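Local coordinates for protein putative adhesin (Parabacteroides distasonis, PDB 3LJY) that is of unknown function but, as a putative adhesin of a gut bacterium with a beta-helical head domain, probably takes part in attachment at the cell surface, at residues A140-C154 with G160-Y174. Numbering follows the deposited sequence. Where two conformers were deposited one is given.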
loop_
_atom_site.group_PDB
_atom_site.type_symbol
_atom_site.label_atom_id
_atom_site.label_comp_id
_atom_site.label_asym_id
_atom_site.label_seq_id
_atom_site.Cartn_x
_atom_site.Cartn_y
_atom_site.Cartn_z
ATOM N N ALA A 140 2.272 -2.029 -9.428
ATOM C CA ALA A 140 2.452 -2.041 -7.979
ATOM C C ALA A 140 1.525 -3.039 -7.304
ATOM O O ALA A 140 0.470 -3.353 -7.838
ATOM C CB ALA A 140 2.201 -0.635 -7.421
ATOM N N ASN A 141 1.933 -3.548 -6.149
ATOM C CA ASN A 141 1.165 -4.538 -5.386
ATOM C C ASN A 141 1.032 -4.086 -3.943
ATOM O O ASN A 141 1.951 -3.519 -3.416
ATOM C CB ASN A 141 1.894 -5.887 -5.405
ATOM C CG ASN A 141 1.727 -6.626 -6.707
ATOM O OD1 ASN A 141 2.584 -6.602 -7.585
ATOM N ND2 ASN A 141 0.607 -7.289 -6.837
HETATM N N MSE A 142 -0.115 -4.325 -3.331
HETATM C CA MSE A 142 -0.285 -4.190 -1.900
HETATM C C MSE A 142 -0.847 -5.459 -1.312
HETATM O O MSE A 142 -1.716 -6.099 -1.918
HETATM C CB MSE A 142 -1.248 -3.078 -1.572
HETATM C CG MSE A 142 -0.827 -1.795 -2.186
HETATM SE SE MSE A 142 -1.645 -0.285 -1.305
HETATM C CE MSE A 142 -1.067 1.087 -2.522
ATOM N N VAL A 143 -0.361 -5.802 -0.117
ATOM C CA VAL A 143 -0.924 -6.883 0.702
ATOM C C VAL A 143 -1.253 -6.352 2.079
ATOM O O VAL A 143 -0.395 -5.856 2.768
ATOM C CB VAL A 143 0.041 -8.054 0.867
ATOM C CG1 VAL A 143 -0.609 -9.094 1.693
ATOM C CG2 VAL A 143 0.472 -8.636 -0.511
ATOM N N VAL A 144 -2.517 -6.452 2.479
ATOM C CA VAL A 144 -2.984 -6.010 3.802
ATOM C C VAL A 144 -3.487 -7.234 4.562
ATOM O O VAL A 144 -4.467 -7.839 4.133
ATOM C CB VAL A 144 -4.149 -4.978 3.647
ATOM C CG1 VAL A 144 -4.659 -4.483 4.996
ATOM C CG2 VAL A 144 -3.717 -3.801 2.768
ATOM N N ASN A 145 -2.828 -7.590 5.680
ATOM C CA ASN A 145 -3.146 -8.804 6.416
ATOM C C ASN A 145 -4.478 -8.697 7.166
ATOM O O ASN A 145 -5.253 -9.640 7.162
ATOM C CB ASN A 145 -2.013 -9.196 7.385
ATOM C CG ASN A 145 -0.746 -9.704 6.672
ATOM O OD1 ASN A 145 -0.705 -9.897 5.458
ATOM N ND2 ASN A 145 0.316 -9.889 7.453
ATOM N N HIS A 146 -4.741 -7.572 7.829
ATOM C CA HIS A 146 -5.933 -7.475 8.653
ATOM C C HIS A 146 -6.405 -6.015 8.810
ATOM O O HIS A 146 -5.677 -5.170 9.301
ATOM C CB HIS A 146 -5.644 -8.163 9.973
ATOM C CG HIS A 146 -6.795 -8.193 10.941
ATOM N ND1 HIS A 146 -6.607 -8.317 12.302
ATOM C CD2 HIS A 146 -8.133 -8.112 10.754
ATOM C CE1 HIS A 146 -7.783 -8.315 12.904
ATOM N NE2 HIS A 146 -8.723 -8.183 11.988
ATOM N N LEU A 147 -7.619 -5.729 8.357
ATOM C CA LEU A 147 -8.210 -4.385 8.437
ATOM C C LEU A 147 -9.483 -4.390 9.310
ATOM O O LEU A 147 -10.283 -5.311 9.250
ATOM C CB LEU A 147 -8.537 -3.872 7.015
ATOM C CG LEU A 147 -9.129 -2.439 6.926
ATOM C CD1 LEU A 147 -8.079 -1.347 7.231
ATOM C CD2 LEU A 147 -9.830 -2.193 5.605
ATOM N N GLU A 148 -9.622 -3.391 10.167
ATOM C CA GLU A 148 -10.889 -3.117 10.849
ATOM C C GLU A 148 -11.194 -1.621 10.657
ATOM O O GLU A 148 -10.538 -0.762 11.222
ATOM C CB GLU A 148 -10.856 -3.497 12.336
ATOM C CG GLU A 148 -10.470 -4.955 12.637
ATOM C CD GLU A 148 -11.556 -6.031 12.318
ATOM O OE1 GLU A 148 -12.773 -5.731 12.196
ATOM O OE2 GLU A 148 -11.165 -7.220 12.225
ATOM N N ALA A 149 -12.162 -1.331 9.793
ATOM C CA ALA A 149 -12.352 0.028 9.270
ATOM C C ALA A 149 -13.811 0.421 9.184
ATOM O O ALA A 149 -14.703 -0.430 9.136
ATOM C CB ALA A 149 -11.671 0.184 7.865
ATOM N N ASP A 150 -14.050 1.725 9.165
ATOM C CA ASP A 150 -15.356 2.255 8.814
ATOM C C ASP A 150 -15.528 2.234 7.293
ATOM O O ASP A 150 -16.590 1.869 6.780
ATOM C CB ASP A 150 -15.532 3.672 9.401
ATOM C CG ASP A 150 -15.651 3.661 10.935
ATOM O OD1 ASP A 150 -16.462 2.844 11.419
ATOM O OD2 ASP A 150 -14.970 4.447 11.665
ATOM N N LYS A 151 -14.471 2.618 6.578
ATOM C CA LYS A 151 -14.494 2.748 5.120
ATOM C C LYS A 151 -13.213 2.247 4.503
ATOM O O LYS A 151 -12.118 2.521 5.001
ATOM C CB LYS A 151 -14.717 4.211 4.734
ATOM C CG LYS A 151 -14.732 4.535 3.228
ATOM C CD LYS A 151 -15.761 3.716 2.417
ATOM C CE LYS A 151 -16.417 4.522 1.310
ATOM N NZ LYS A 151 -15.495 4.802 0.198
ATOM N N ILE A 152 -13.369 1.452 3.440
ATOM C CA ILE A 152 -12.271 0.973 2.584
ATOM C C ILE A 152 -12.486 1.512 1.166
ATOM O O ILE A 152 -13.594 1.456 0.621
ATOM C CB ILE A 152 -12.177 -0.588 2.553
ATOM C CG1 ILE A 152 -11.113 -1.087 1.524
ATOM C CG2 ILE A 152 -13.528 -1.215 2.255
ATOM C CD1 ILE A 152 -9.650 -0.748 1.900
ATOM N N GLU A 153 -11.443 2.114 0.617
ATOM C CA GLU A 153 -11.397 2.514 -0.779
ATOM C C GLU A 153 -10.197 1.869 -1.466
ATOM O O GLU A 153 -9.086 1.973 -0.955
ATOM C CB GLU A 153 -11.273 4.015 -0.880
ATOM C CG GLU A 153 -12.566 4.705 -0.643
ATOM C CD GLU A 153 -12.486 6.201 -0.864
ATOM O OE1 GLU A 153 -11.608 6.640 -1.668
ATOM O OE2 GLU A 153 -13.313 6.929 -0.228
ATOM N N CYS A 154 -10.454 1.159 -2.562
ATOM C CA CYS A 154 -9.433 0.506 -3.376
ATOM C C CYS A 154 -9.518 0.882 -4.828
ATOM O O CYS A 154 -10.532 0.646 -5.462
ATOM C CB CYS A 154 -9.635 -0.982 -3.395
ATOM S SG CYS A 154 -9.105 -1.738 -1.960
ATOM N N GLY A 160 -1.345 -4.186 -11.448
ATOM C CA GLY A 160 -1.084 -4.776 -10.145
ATOM C C GLY A 160 -2.320 -5.207 -9.391
ATOM O O GLY A 160 -3.390 -5.334 -9.958
ATOM N N SER A 161 -2.137 -5.406 -8.096
ATOM C CA SER A 161 -3.014 -6.211 -7.281
ATOM C C SER A 161 -3.097 -5.600 -5.891
ATOM O O SER A 161 -2.110 -5.096 -5.373
ATOM C CB SER A 161 -2.360 -7.597 -7.206
ATOM O OG SER A 161 -3.171 -8.632 -6.700
ATOM N N ILE A 162 -4.285 -5.610 -5.305
ATOM C CA ILE A 162 -4.450 -5.354 -3.903
ATOM C C ILE A 162 -5.024 -6.614 -3.271
ATOM O O ILE A 162 -6.068 -7.083 -3.716
ATOM C CB ILE A 162 -5.384 -4.131 -3.640
ATOM C CG1 ILE A 162 -4.687 -2.815 -4.098
ATOM C CG2 ILE A 162 -5.755 -4.059 -2.197
ATOM C CD1 ILE A 162 -5.618 -1.604 -4.328
ATOM N N THR A 163 -4.346 -7.162 -2.235
ATOM C CA THR A 163 -4.893 -8.271 -1.422
ATOM C C THR A 163 -5.254 -7.773 -0.028
ATOM O O THR A 163 -4.469 -7.084 0.578
ATOM C CB THR A 163 -3.896 -9.430 -1.315
ATOM O OG1 THR A 163 -3.600 -9.928 -2.617
ATOM C CG2 THR A 163 -4.450 -10.562 -0.452
ATOM N N ILE A 164 -6.455 -8.065 0.449
ATOM C CA ILE A 164 -6.827 -7.812 1.838
ATOM C C ILE A 164 -7.352 -9.135 2.378
ATOM O O ILE A 164 -8.398 -9.629 1.917
ATOM C CB ILE A 164 -7.910 -6.708 2.052
ATOM C CG1 ILE A 164 -7.563 -5.414 1.302
ATOM C CG2 ILE A 164 -8.072 -6.415 3.566
ATOM C CD1 ILE A 164 -8.669 -4.365 1.347
ATOM N N LYS A 165 -6.608 -9.695 3.341
ATOM C CA LYS A 165 -6.719 -11.091 3.700
ATOM C C LYS A 165 -7.830 -11.355 4.688
ATOM O O LYS A 165 -8.398 -12.442 4.694
ATOM C CB LYS A 165 -5.418 -11.565 4.302
ATOM C CG LYS A 165 -4.317 -11.685 3.308
ATOM C CD LYS A 165 -3.051 -12.270 3.962
ATOM C CE LYS A 165 -1.868 -12.248 2.980
ATOM N NZ LYS A 165 -0.573 -12.616 3.614
ATOM N N LYS A 166 -8.110 -10.390 5.553
ATOM C CA LYS A 166 -9.129 -10.577 6.547
ATOM C C LYS A 166 -9.565 -9.285 7.224
ATOM O O LYS A 166 -8.888 -8.282 7.163
ATOM C CB LYS A 166 -8.683 -11.634 7.579
ATOM C CG LYS A 166 -8.062 -11.118 8.830
ATOM C CD LYS A 166 -7.685 -12.277 9.808
ATOM C CE LYS A 166 -6.723 -11.777 10.878
ATOM N NZ LYS A 166 -6.092 -12.852 11.759
ATOM N N GLY A 167 -10.714 -9.346 7.883
ATOM C CA GLY A 167 -11.219 -8.224 8.664
ATOM C C GLY A 167 -12.614 -7.757 8.306
ATOM O O GLY A 167 -13.422 -8.508 7.746
ATOM N N ASN A 168 -12.896 -6.509 8.667
ATOM C CA ASN A 168 -14.195 -5.891 8.436
ATOM C C ASN A 168 -14.018 -4.453 7.964
ATOM O O ASN A 168 -13.126 -3.762 8.417
ATOM C CB ASN A 168 -15.050 -5.854 9.716
ATOM C CG ASN A 168 -15.313 -7.231 10.310
ATOM O OD1 ASN A 168 -16.260 -7.939 9.928
ATOM N ND2 ASN A 168 -14.484 -7.607 11.266
ATOM N N ALA A 169 -14.881 -4.014 7.046
ATOM C CA ALA A 169 -15.039 -2.579 6.708
ATOM C C ALA A 169 -16.512 -2.294 6.592
ATOM O O ALA A 169 -17.180 -2.964 5.839
ATOM C CB ALA A 169 -14.321 -2.210 5.363
ATOM N N LYS A 170 -17.029 -1.296 7.291
ATOM C CA LYS A 170 -18.472 -1.021 7.232
ATOM C C LYS A 170 -19.003 -0.664 5.820
ATOM O O LYS A 170 -20.132 -1.025 5.460
ATOM C CB LYS A 170 -18.831 0.105 8.185
ATOM C CG LYS A 170 -18.828 -0.289 9.594
ATOM C CD LYS A 170 -19.182 0.883 10.475
ATOM C CE LYS A 170 -18.609 0.680 11.881
ATOM N NZ LYS A 170 -18.973 -0.651 12.478
ATOM N N GLU A 171 -18.205 0.078 5.063
ATOM C CA GLU A 171 -18.539 0.459 3.694
ATOM C C GLU A 171 -17.314 0.304 2.821
ATOM O O GLU A 171 -16.202 0.408 3.307
ATOM C CB GLU A 171 -18.989 1.910 3.614
ATOM C CG GLU A 171 -20.158 2.237 4.470
ATOM C CD GLU A 171 -20.781 3.575 4.133
ATOM O OE1 GLU A 171 -20.168 4.390 3.390
ATOM O OE2 GLU A 171 -21.909 3.801 4.613
ATOM N N GLY A 172 -17.520 0.101 1.528
ATOM C CA GLY A 172 -16.414 -0.098 0.597
ATOM C C GLY A 172 -16.715 0.394 -0.792
ATOM O O GLY A 172 -17.803 0.236 -1.240
ATOM N N ASP A 173 -15.719 1.003 -1.435
ATOM C CA ASP A 173 -15.770 1.414 -2.837
ATOM C C ASP A 173 -14.532 0.836 -3.519
ATOM O O ASP A 173 -13.416 1.294 -3.259
ATOM C CB ASP A 173 -15.763 2.956 -2.963
ATOM C CG ASP A 173 -17.129 3.601 -2.674
ATOM O OD1 ASP A 173 -18.170 2.953 -2.901
ATOM O OD2 ASP A 173 -17.160 4.771 -2.221
ATOM N N TYR A 174 -14.716 -0.176 -4.370
ATOM C CA TYR A 174 -13.608 -0.775 -5.098
ATOM C C TYR A 174 -13.701 -0.402 -6.568
ATOM O O TYR A 174 -14.756 -0.449 -7.152
ATOM C CB TYR A 174 -13.629 -2.299 -5.023
ATOM C CG TYR A 174 -13.541 -3.000 -3.685
ATOM C CD1 TYR A 174 -13.192 -2.347 -2.500
ATOM C CD2 TYR A 174 -13.786 -4.370 -3.630
ATOM C CE1 TYR A 174 -13.118 -3.067 -1.258
ATOM C CE2 TYR A 174 -13.720 -5.079 -2.441
ATOM C CZ TYR A 174 -13.381 -4.437 -1.258
ATOM O OH TYR A 174 -13.358 -5.210 -0.127
HETATM O O HOH W 1 -1.832 -8.478 -4.065
#
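With I152 CG1 anti to its own backbone N (chi1 174°) and I164 CG1 turned anti to its carbonyl carbon (chi1 -50°), the two isoleucines reach tip to tip across the interior of a right-handed parallel beta-helix, CD1 to CD1 at 3.8 Å. These are successive turns of it, consistent with the pectate-lyase-like clan: each residue from A140 to C154 lies beside the one twenty positions later, and strands 141-144 and 161-164 run nearly parallel. The evidence for regular stacking is the backbone bonding, for instance V144 N to T163 O at 2.8 Å. C154 SG joins the same apolar core, touching I162 CG2 at 4.1 Å and lying obliquely to the Y174 ring; L187, from a loop, touches I152, I164 and Y174.

On the outer surface, polar groups of one turn meet those of the next. K166 CE sits over one face of the H146 imidazole, 3.8 Å from its centroid, while H146 ND1 bonds T126 of the preceding turn. The E148 chain bends at chi2, and its carboxylate divides its bonds: OE2 accepts from H146 NE2, and OE1 receives N168 ND2 through its syn lone pair at 2.7 Å. Past the corner at D150, K151 NZ bridges E153, itself paired with K131, and D173, whose OD1 bonds S193. K151 NZ meets D173 OD2 at 2.9 Å, from above the carboxylate plane, 51° out of it.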